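PDB 2XTS: sulfite dehydrogenase from Paracoccus pantotrophus, which oxidises protein-bound sulfur as the molybdenum cofactor subunit of the sulfane dehydrogenase SoxCD, a complex with a haem-bearing cytochrome partner. Local coordinates for residues 336-341 against 376-381; 269-274 against 284-289. One frame throughout, in Å; residues are numbered along the deposited sequence. Where two conformers were deposited one is given.

How the contacts relate
Both contacts belong to the dimerisation domain of the molybdenum enzyme, an immunoglobulin-like (E-set) beta fold, and lie on the same side of the chain's centre, their own centres about 11 Å apart. Along the chain they follow in series: contact 2 pairs strands 265-270 and 282-291 as a hairpin, and contact 1 later pairs strand 338-346 with 375-378. Those two pairs stand well apart in the strand order of the domain's antiparallel sheet, yet they meet directly. The W376 indole of contact 1 packs on P271, S272 and P273 of contact 2, and its NE1 is hydrogen-bonded to the carbonyl of I268. The domain's early and late strands are thus brought together across its interior.

Contact 1 (336-341 against 376-381); sequences SEMLLQ and WWVKAD
M338 to L340 pair with W376 to V378 as adjacent antiparallel strands of the immunoglobulin-like dimerisation domain, where the start of strand 338-346 meets the end of 375-378. M338/V378 and L340/W376 are hydrogen-bonded pairs, each closed by two backbone bonds, and L339/W377 is the non-hydrogen-bonded pair between them. The M338, L340, W376 and V378 side chains share the inward face: L340 CD1 reaches V378 CG2 at 3.7 Å, and M338 lies alongside V378 with CE 4.0 Å from CG1. Strand 325-333 covers M338 and V378 through W333.

L339 and W377 occupy the other face, where L339 CD2 sits 3.9 Å from W377 CB and both side chains also pack on the cytochrome chain. A chi1 of -180° swings the W377 ring to the side of its own carbonyl carbon; the indole runs forward along its strand toward K379 and brings NE1 to E337 on the neighbouring strand, and K379 CG lies over the centre of one ring face. Replacing W377 with an alanine would probably leave E337 OE1 without its indole donor and open a gap beside L339 and K379. The other carboxylate oxygen, E337 OE2, receives a water bond at 2.6 Å, and this water accepts from A380 N. W377 NE1 donates to E337 OE1 at 2.9 Å (158° at the hydrogen), the oxygen lying in the ring plane but met from above the carboxylate plane.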
ATOM      1  N   SER A 336     -11.201  25.389  24.204  1.00 14.39           N
ATOM      2  CA  SER A 336     -12.352  26.131  23.684  1.00 14.57           C
ATOM      3  C   SER A 336     -12.995  25.414  22.510  1.00 13.29           C
ATOM      4  O   SER A 336     -12.361  24.634  21.794  1.00 14.29           O
ATOM      5  CB  SER A 336     -11.943  27.513  23.203  1.00 15.27           C
ATOM      6  OG  SER A 336     -11.238  28.237  24.178  1.00 20.20           O
ATOM      7  N   GLU A 337     -14.264  25.688  22.300  1.00 12.49           N
ATOM      8  CA  GLU A 337     -14.940  25.182  21.131  1.00 11.93           C
ATOM      9  C   GLU A 337     -14.258  25.698  19.875  1.00 11.47           C
ATOM     10  O   GLU A 337     -13.759  26.804  19.849  1.00 11.91           O
ATOM     11  CB  GLU A 337     -16.400  25.610  21.153  1.00 12.11           C
ATOM     12  CG  GLU A 337     -17.246  24.956  22.223  1.00 15.72           C
ATOM     13  CD  GLU A 337     -18.730  25.284  22.095  1.00 19.02           C
ATOM     14  OE1 GLU A 337     -19.171  25.747  21.023  1.00 19.29           O
ATOM     15  OE2 GLU A 337     -19.457  25.102  23.091  1.00 24.28           O
ATOM     16  N   MET A 338     -14.250  24.890  18.814  1.00 10.59           N
ATOM     17  CA  MET A 338     -13.687  25.303  17.544  1.00 10.23           C
ATOM     18  C   MET A 338     -14.632  24.923  16.423  1.00  9.50           C
ATOM     19  O   MET A 338     -15.452  24.010  16.579  1.00  9.86           O
ATOM     20  CB  MET A 338     -12.310  24.669  17.285  1.00 11.01           C
ATOM     21  CG  MET A 338     -11.262  24.980  18.340  1.00 11.78           C
ATOM     22  SD  MET A 338      -9.657  24.276  17.956  1.00 13.38           S
ATOM     23  CE  MET A 338      -9.950  22.526  18.242  1.00 13.04           C
ATOM     24  N   LEU A 339     -14.524  25.650  15.317  1.00  9.00           N
ATOM     25  CA  LEU A 339     -15.182  25.285  14.073  1.00  9.37           C
ATOM     26  C   LEU A 339     -14.084  25.069  13.050  1.00  9.29           C
ATOM     27  O   LEU A 339     -13.583  26.004  12.422  1.00 10.48           O
ATOM     28  CB  LEU A 339     -16.167  26.363  13.633  1.00  9.45           C
ATOM     29  CG  LEU A 339     -17.434  26.465  14.484  1.00 10.39           C
ATOM     30  CD1 LEU A 339     -18.132  27.789  14.175  1.00 11.19           C
ATOM     31  CD2 LEU A 339     -18.373  25.269  14.301  1.00 11.86           C
ATOM     32  N   LEU A 340     -13.707  23.807  12.882  1.00  8.57           N
ATOM     33  CA  LEU A 340     -12.571  23.476  12.026  1.00  8.23           C
ATOM     34  C   LEU A 340     -13.000  23.398  10.575  1.00  8.87           C
ATOM     35  O   LEU A 340     -14.020  22.781  10.262  1.00  9.34           O
ATOM     36  CB  LEU A 340     -11.965  22.119  12.403  1.00  9.22           C
ATOM     37  CG  LEU A 340     -11.459  21.911  13.820  1.00  9.51           C
ATOM     38  CD1 LEU A 340     -10.960  20.500  13.976  1.00 10.32           C
ATOM     39  CD2 LEU A 340     -10.375  22.926  14.157  1.00 12.68           C
ATOM     40  N   GLN A 341     -12.189  23.970   9.691  1.00  8.33           N
ATOM     41  CA  GLN A 341     -12.382  23.856   8.256  1.00  7.82           C
ATOM     42  C   GLN A 341     -11.035  23.754   7.563  1.00  7.18           C
ATOM     43  O   GLN A 341     -10.036  24.294   8.059  1.00  7.98           O
ATOM     44  CB  GLN A 341     -13.089  25.087   7.703  1.00  8.61           C
ATOM     45  CG  GLN A 341     -14.483  25.335   8.224  1.00  9.15           C
ATOM     46  CD  GLN A 341     -15.145  26.521   7.577  1.00 10.41           C
ATOM     47  OE1 GLN A 341     -14.487  27.424   7.081  1.00 10.41           O
ATOM     48  NE2 GLN A 341     -16.480  26.499   7.560  1.00 10.79           N
ATOM     49  N   TRP A 376     -16.125  21.007  11.053  1.00  8.22           N
ATOM     50  CA  TRP A 376     -16.292  20.212  12.268  1.00  7.95           C
ATOM     51  C   TRP A 376     -16.470  21.133  13.475  1.00  8.52           C
ATOM     52  O   TRP A 376     -15.648  22.036  13.711  1.00  9.31           O
ATOM     53  CB  TRP A 376     -15.076  19.334  12.594  1.00  8.08           C
ATOM     54  CG  TRP A 376     -14.651  18.360  11.552  1.00  7.84           C
ATOM     55  CD1 TRP A 376     -13.365  18.176  11.141  1.00  7.95           C
ATOM     56  CD2 TRP A 376     -15.452  17.423  10.789  1.00  7.28           C
ATOM     57  NE1 TRP A 376     -13.309  17.197  10.190  1.00  8.68           N
ATOM     58  CE2 TRP A 376     -14.568  16.716   9.958  1.00  7.13           C
ATOM     59  CE3 TRP A 376     -16.808  17.086  10.763  1.00  8.09           C
ATOM     60  CZ2 TRP A 376     -15.003  15.741   9.076  1.00  7.65           C
ATOM     61  CZ3 TRP A 376     -17.236  16.108   9.900  1.00  9.02           C
ATOM     62  CH2 TRP A 376     -16.346  15.452   9.071  1.00  8.13           C
ATOM     63  N   TRP A 377     -17.520  20.882  14.238  1.00  8.51           N
ATOM     64  CA  TRP A 377     -17.689  21.549  15.528  1.00  8.34           C
ATOM     65  C   TRP A 377     -17.012  20.723  16.611  1.00  8.93           C
ATOM     66  O   TRP A 377     -17.458  19.637  16.924  1.00  9.74           O
ATOM     67  CB  TRP A 377     -19.173  21.741  15.821  1.00  8.80           C
ATOM     68  CG  TRP A 377     -19.493  22.417  17.115  1.00  8.53           C
ATOM     69  CD1 TRP A 377     -18.774  23.365  17.757  1.00 11.40           C
ATOM     70  CD2 TRP A 377     -20.678  22.221  17.885  1.00 10.45           C
ATOM     71  NE1 TRP A 377     -19.435  23.784  18.897  1.00 12.86           N
ATOM     72  CE2 TRP A 377     -20.618  23.107  18.984  1.00 11.99           C
ATOM     73  CE3 TRP A 377     -21.808  21.412  17.731  1.00 11.70           C
ATOM     74  CZ2 TRP A 377     -21.622  23.169  19.950  1.00 13.19           C
ATOM     75  CZ3 TRP A 377     -22.814  21.471  18.704  1.00 13.27           C
ATOM     76  CH2 TRP A 377     -22.708  22.344  19.792  1.00 14.53           C
ATOM     77  N   VAL A 378     -15.919  21.260  17.156  1.00  9.16           N
ATOM     78  CA  VAL A 378     -15.226  20.645  18.282  1.00 10.25           C
ATOM     79  C   VAL A 378     -15.782  21.274  19.546  1.00 10.74           C
ATOM     80  O   VAL A 378     -15.685  22.477  19.742  1.00 10.66           O
ATOM     81  CB  VAL A 378     -13.700  20.857  18.216  1.00  9.80           C
ATOM     82  CG1 VAL A 378     -12.994  20.219  19.420  1.00 12.60           C
ATOM     83  CG2 VAL A 378     -13.127  20.292  16.919  1.00 10.52           C
ATOM     84  N   LYS A 379     -16.356  20.444  20.392  1.00 11.42           N
ATOM     85  CA  LYS A 379     -16.999  20.889  21.626  1.00 13.25           C
ATOM     86  C   LYS A 379     -16.001  20.869  22.781  1.00 13.94           C
ATOM     87  O   LYS A 379     -14.927  20.289  22.682  1.00 13.86           O
ATOM     88  CB  LYS A 379     -18.239  20.037  21.931  1.00 14.27           C
ATOM     89  CG  LYS A 379     -19.278  20.141  20.813  1.00 15.86           C
ATOM     90  CD  LYS A 379     -20.552  19.357  21.054  1.00 19.69           C
ATOM     91  CE  LYS A 379     -20.377  17.895  20.769  1.00 19.43           C
ATOM     92  NZ  LYS A 379     -21.679  17.187  20.851  1.00 21.95           N
ATOM     93  N   ALA A 380     -16.387  21.480  23.896  1.00 15.24           N
ATOM     94  CA  ALA A 380     -15.533  21.561  25.071  1.00 15.79           C
ATOM     95  C   ALA A 380     -15.152  20.219  25.686  1.00 15.72           C
ATOM     96  O   ALA A 380     -14.125  20.114  26.340  1.00 17.12           O
ATOM     97  CB  ALA A 380     -16.190  22.443  26.117  1.00 16.51           C
ATOM     98  N   ASP A 381     -15.967  19.197  25.461  1.00 14.87           N
ATOM     99  CA  ASP A 381     -15.671  17.840  25.915  1.00 14.87           C
ATOM    100  C   ASP A 381     -14.806  17.041  24.948  1.00 14.05           C
ATOM    101  O   ASP A 381     -14.526  15.886  25.210  1.00 14.85           O
ATOM    102  CB  ASP A 381     -16.970  17.089  26.253  1.00 15.82           C
ATOM    103  CG  ASP A 381     -17.905  16.913  25.060  1.00 16.42           C
ATOM    104  OD1 ASP A 381     -17.552  17.327  23.939  1.00 16.39           O
ATOM    105  OD2 ASP A 381     -19.015  16.366  25.259  1.00 22.22           O
TER
HETATM  106  O   HOH W   1     -18.902  22.816  24.190  1.00 28.63           O

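Contact 2 (269-274 against 284-289); sequences TSPSPQ and LVISGL
T269 and S270 both turn their backbone N-H groups to the carbonyl of S287, so S287 O is gripped from T269 N at 2.8 Å and from S270 N at 3.2 Å. The second bond is the straighter, 169° at the hydrogen against 136°. In return S287 N donates to S270 O at 2.9 Å. This backbone clasp is the tight part of the contact.

The side chains meet more loosely. In one of two conformers, so less certainly, S270 OG lies by S287 CB and bonds a glycerol, probably from the crystallisation liquor, on the partly exposed side. S287 OG instead pairs with E62 and R326, and R326 also reaches T269 OG1. Beyond the bridge, P271, preceded by a cis peptide bond, crosses L284 and I286 at a slant: its CG is 4.1 Å from L284 CD2 and its CD 4.2 Å from I286 CG1. The chain then leaves the strand, and S272 OG, placed by a chi1 of 64° between its N and carbonyl carbon, donates to T269 O at 2.7 Å. Two residues facing one on the neighbouring strand make a classic beta bulge, here at the end of strand 265-270 in a beta hairpin.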
ATOM      1  N   THR A 269      -9.261  14.895   8.657  1.00  6.74           N
ATOM      2  CA  THR A 269      -9.573  13.537   9.097  1.00  7.62           C
ATOM      3  C   THR A 269      -9.450  13.368  10.600  1.00  7.67           C
ATOM      4  O   THR A 269     -10.072  12.481  11.157  1.00  8.39           O
ATOM      5  CB  THR A 269      -8.707  12.516   8.342  1.00  7.23           C
ATOM      6  OG1 THR A 269      -7.321  12.812   8.539  1.00  8.90           O
ATOM      7  CG2 THR A 269      -8.991  12.597   6.848  1.00  8.59           C
ATOM      8  N   SER A 270      -8.663  14.224  11.247  1.00  8.05           N
ATOM      9  CA  SER A 270      -8.659  14.265  12.689  0.50  8.56           C
ATOM     10  C   SER A 270      -8.216  15.622  13.191  1.00  8.83           C
ATOM     11  O   SER A 270      -7.332  16.221  12.655  1.00  9.02           O
ATOM     12  CB  SER A 270      -7.762  13.193  13.278  0.50  8.82           C
ATOM     13  OG  SER A 270      -6.410  13.549  13.131  0.50  8.99           O
ATOM     14  N   PRO A 271      -8.918  16.131  14.217  1.00  9.44           N
ATOM     15  CA  PRO A 271     -10.148  15.622  14.833  1.00  9.77           C
ATOM     16  C   PRO A 271     -11.281  15.519  13.820  1.00  9.14           C
ATOM     17  O   PRO A 271     -11.318  16.261  12.842  1.00  9.90           O
ATOM     18  CB  PRO A 271     -10.495  16.688  15.895  1.00 10.68           C
ATOM     19  CG  PRO A 271      -9.299  17.477  16.082  1.00 10.37           C
ATOM     20  CD  PRO A 271      -8.529  17.428  14.790  1.00  9.81           C
ATOM     21  N   SER A 272     -12.193  14.595  14.074  1.00  8.08           N
ATOM     22  CA  SER A 272     -13.391  14.425  13.263  1.00  7.82           C
ATOM     23  C   SER A 272     -14.387  13.648  14.132  1.00  7.61           C
ATOM     24  O   SER A 272     -14.024  13.197  15.218  1.00  7.78           O
ATOM     25  CB  SER A 272     -13.076  13.715  11.932  1.00  9.04           C
ATOM     26  OG  SER A 272     -12.613  12.389  12.163  1.00  8.87           O
ATOM     27  N   PRO A 273     -15.633  13.446  13.666  1.00  8.20           N
ATOM     28  CA  PRO A 273     -16.596  12.820  14.588  1.00  7.66           C
ATOM     29  C   PRO A 273     -16.216  11.439  15.129  1.00  8.01           C
ATOM     30  O   PRO A 273     -16.550  11.133  16.265  1.00  9.14           O
ATOM     31  CB  PRO A 273     -17.879  12.754  13.757  1.00  8.30           C
ATOM     32  CG  PRO A 273     -17.759  13.974  12.863  1.00  8.75           C
ATOM     33  CD  PRO A 273     -16.292  14.031  12.482  1.00  7.89           C
ATOM     34  N   GLN A 274     -15.537  10.620  14.332  1.00  8.03           N
ATOM     35  CA  GLN A 274     -15.073   9.314  14.774  1.00  8.14           C
ATOM     36  C   GLN A 274     -13.746   9.384  15.512  1.00  7.43           C
ATOM     37  O   GLN A 274     -13.252   8.346  15.933  1.00  8.20           O
ATOM     38  CB  GLN A 274     -14.883   8.394  13.559  1.00  7.20           C
ATOM     39  CG  GLN A 274     -16.151   8.038  12.798  1.00  6.43           C
ATOM     40  CD  GLN A 274     -15.834   7.598  11.391  1.00  7.20           C
ATOM     41  OE1 GLN A 274     -15.419   8.415  10.565  1.00  7.29           O
ATOM     42  NE2 GLN A 274     -15.998   6.292  11.108  1.00  7.07           N
ATOM     43  N   LEU A 284      -2.120  19.380  19.840  1.00  9.99           N
ATOM     44  CA  LEU A 284      -3.121  18.668  19.053  1.00 10.00           C
ATOM     45  C   LEU A 284      -2.681  18.684  17.613  1.00  9.82           C
ATOM     46  O   LEU A 284      -2.376  19.752  17.068  1.00 11.38           O
ATOM     47  CB  LEU A 284      -4.478  19.370  19.183  1.00 11.08           C
ATOM     48  CG  LEU A 284      -5.673  18.770  18.455  1.00 12.93           C
ATOM     49  CD1 LEU A 284      -6.065  17.429  19.029  1.00 15.84           C
ATOM     50  CD2 LEU A 284      -6.833  19.730  18.501  1.00 16.23           C
ATOM     51  N   VAL A 285      -2.673  17.503  16.987  1.00  9.31           N
ATOM     52  CA  VAL A 285      -2.412  17.393  15.555  1.00  8.66           C
ATOM     53  C   VAL A 285      -3.722  17.494  14.776  1.00  8.71           C
ATOM     54  O   VAL A 285      -4.672  16.753  15.021  1.00 10.56           O
ATOM     55  CB  VAL A 285      -1.733  16.050  15.225  1.00  9.57           C
ATOM     56  CG1 VAL A 285      -1.637  15.870  13.692  1.00 10.24           C
ATOM     57  CG2 VAL A 285      -0.343  15.963  15.925  1.00  9.61           C
ATOM     58  N   ILE A 286      -3.787  18.455  13.866  1.00  8.24           N
ATOM     59  CA  ILE A 286      -4.829  18.492  12.846  1.00  8.07           C
ATOM     60  C   ILE A 286      -4.251  17.846  11.598  1.00  8.02           C
ATOM     61  O   ILE A 286      -3.226  18.283  11.091  1.00  8.87           O
ATOM     62  CB  ILE A 286      -5.329  19.935  12.548  1.00  8.81           C
ATOM     63  CG1 ILE A 286      -5.904  20.532  13.854  1.00 10.02           C
ATOM     64  CG2 ILE A 286      -6.294  19.918  11.372  1.00  9.39           C
ATOM     65  CD1 ILE A 286      -6.380  21.942  13.729  1.00 11.45           C
ATOM     66  N   SER A 287      -4.893  16.776  11.135  1.00  7.85           N
ATOM     67  CA  SER A 287      -4.427  16.017   9.969  1.00  7.52           C
ATOM     68  C   SER A 287      -5.545  15.966   8.941  1.00  6.84           C
ATOM     69  O   SER A 287      -6.708  15.883   9.317  1.00  7.86           O
ATOM     70  CB  SER A 287      -4.087  14.590  10.389  1.00  7.76           C
ATOM     71  OG  SER A 287      -3.578  13.838   9.319  1.00  9.01           O
ATOM     72  N   GLY A 288      -5.191  15.990   7.659  1.00  6.49           N
ATOM     73  CA  GLY A 288      -6.206  15.757   6.664  1.00  6.79           C
ATOM     74  C   GLY A 288      -5.679  15.497   5.286  1.00  6.52           C
ATOM     75  O   GLY A 288      -4.472  15.413   5.050  1.00  6.64           O
ATOM     76  N   LEU A 289      -6.643  15.363   4.373  1.00  6.09           N
ATOM     77  CA  LEU A 289      -6.376  15.044   2.985  1.00  6.47           C
ATOM     78  C   LEU A 289      -6.881  16.154   2.054  1.00  6.78           C
ATOM     79  O   LEU A 289      -7.924  16.748   2.292  1.00  7.41           O
ATOM     80  CB  LEU A 289      -7.086  13.752   2.580  1.00  7.15           C
ATOM     81  CG  LEU A 289      -6.501  12.485   3.186  1.00  7.82           C
ATOM     82  CD1 LEU A 289      -7.497  11.336   3.077  1.00 10.28           C
ATOM     83  CD2 LEU A 289      -5.166  12.188   2.527  1.00  9.21           C
TER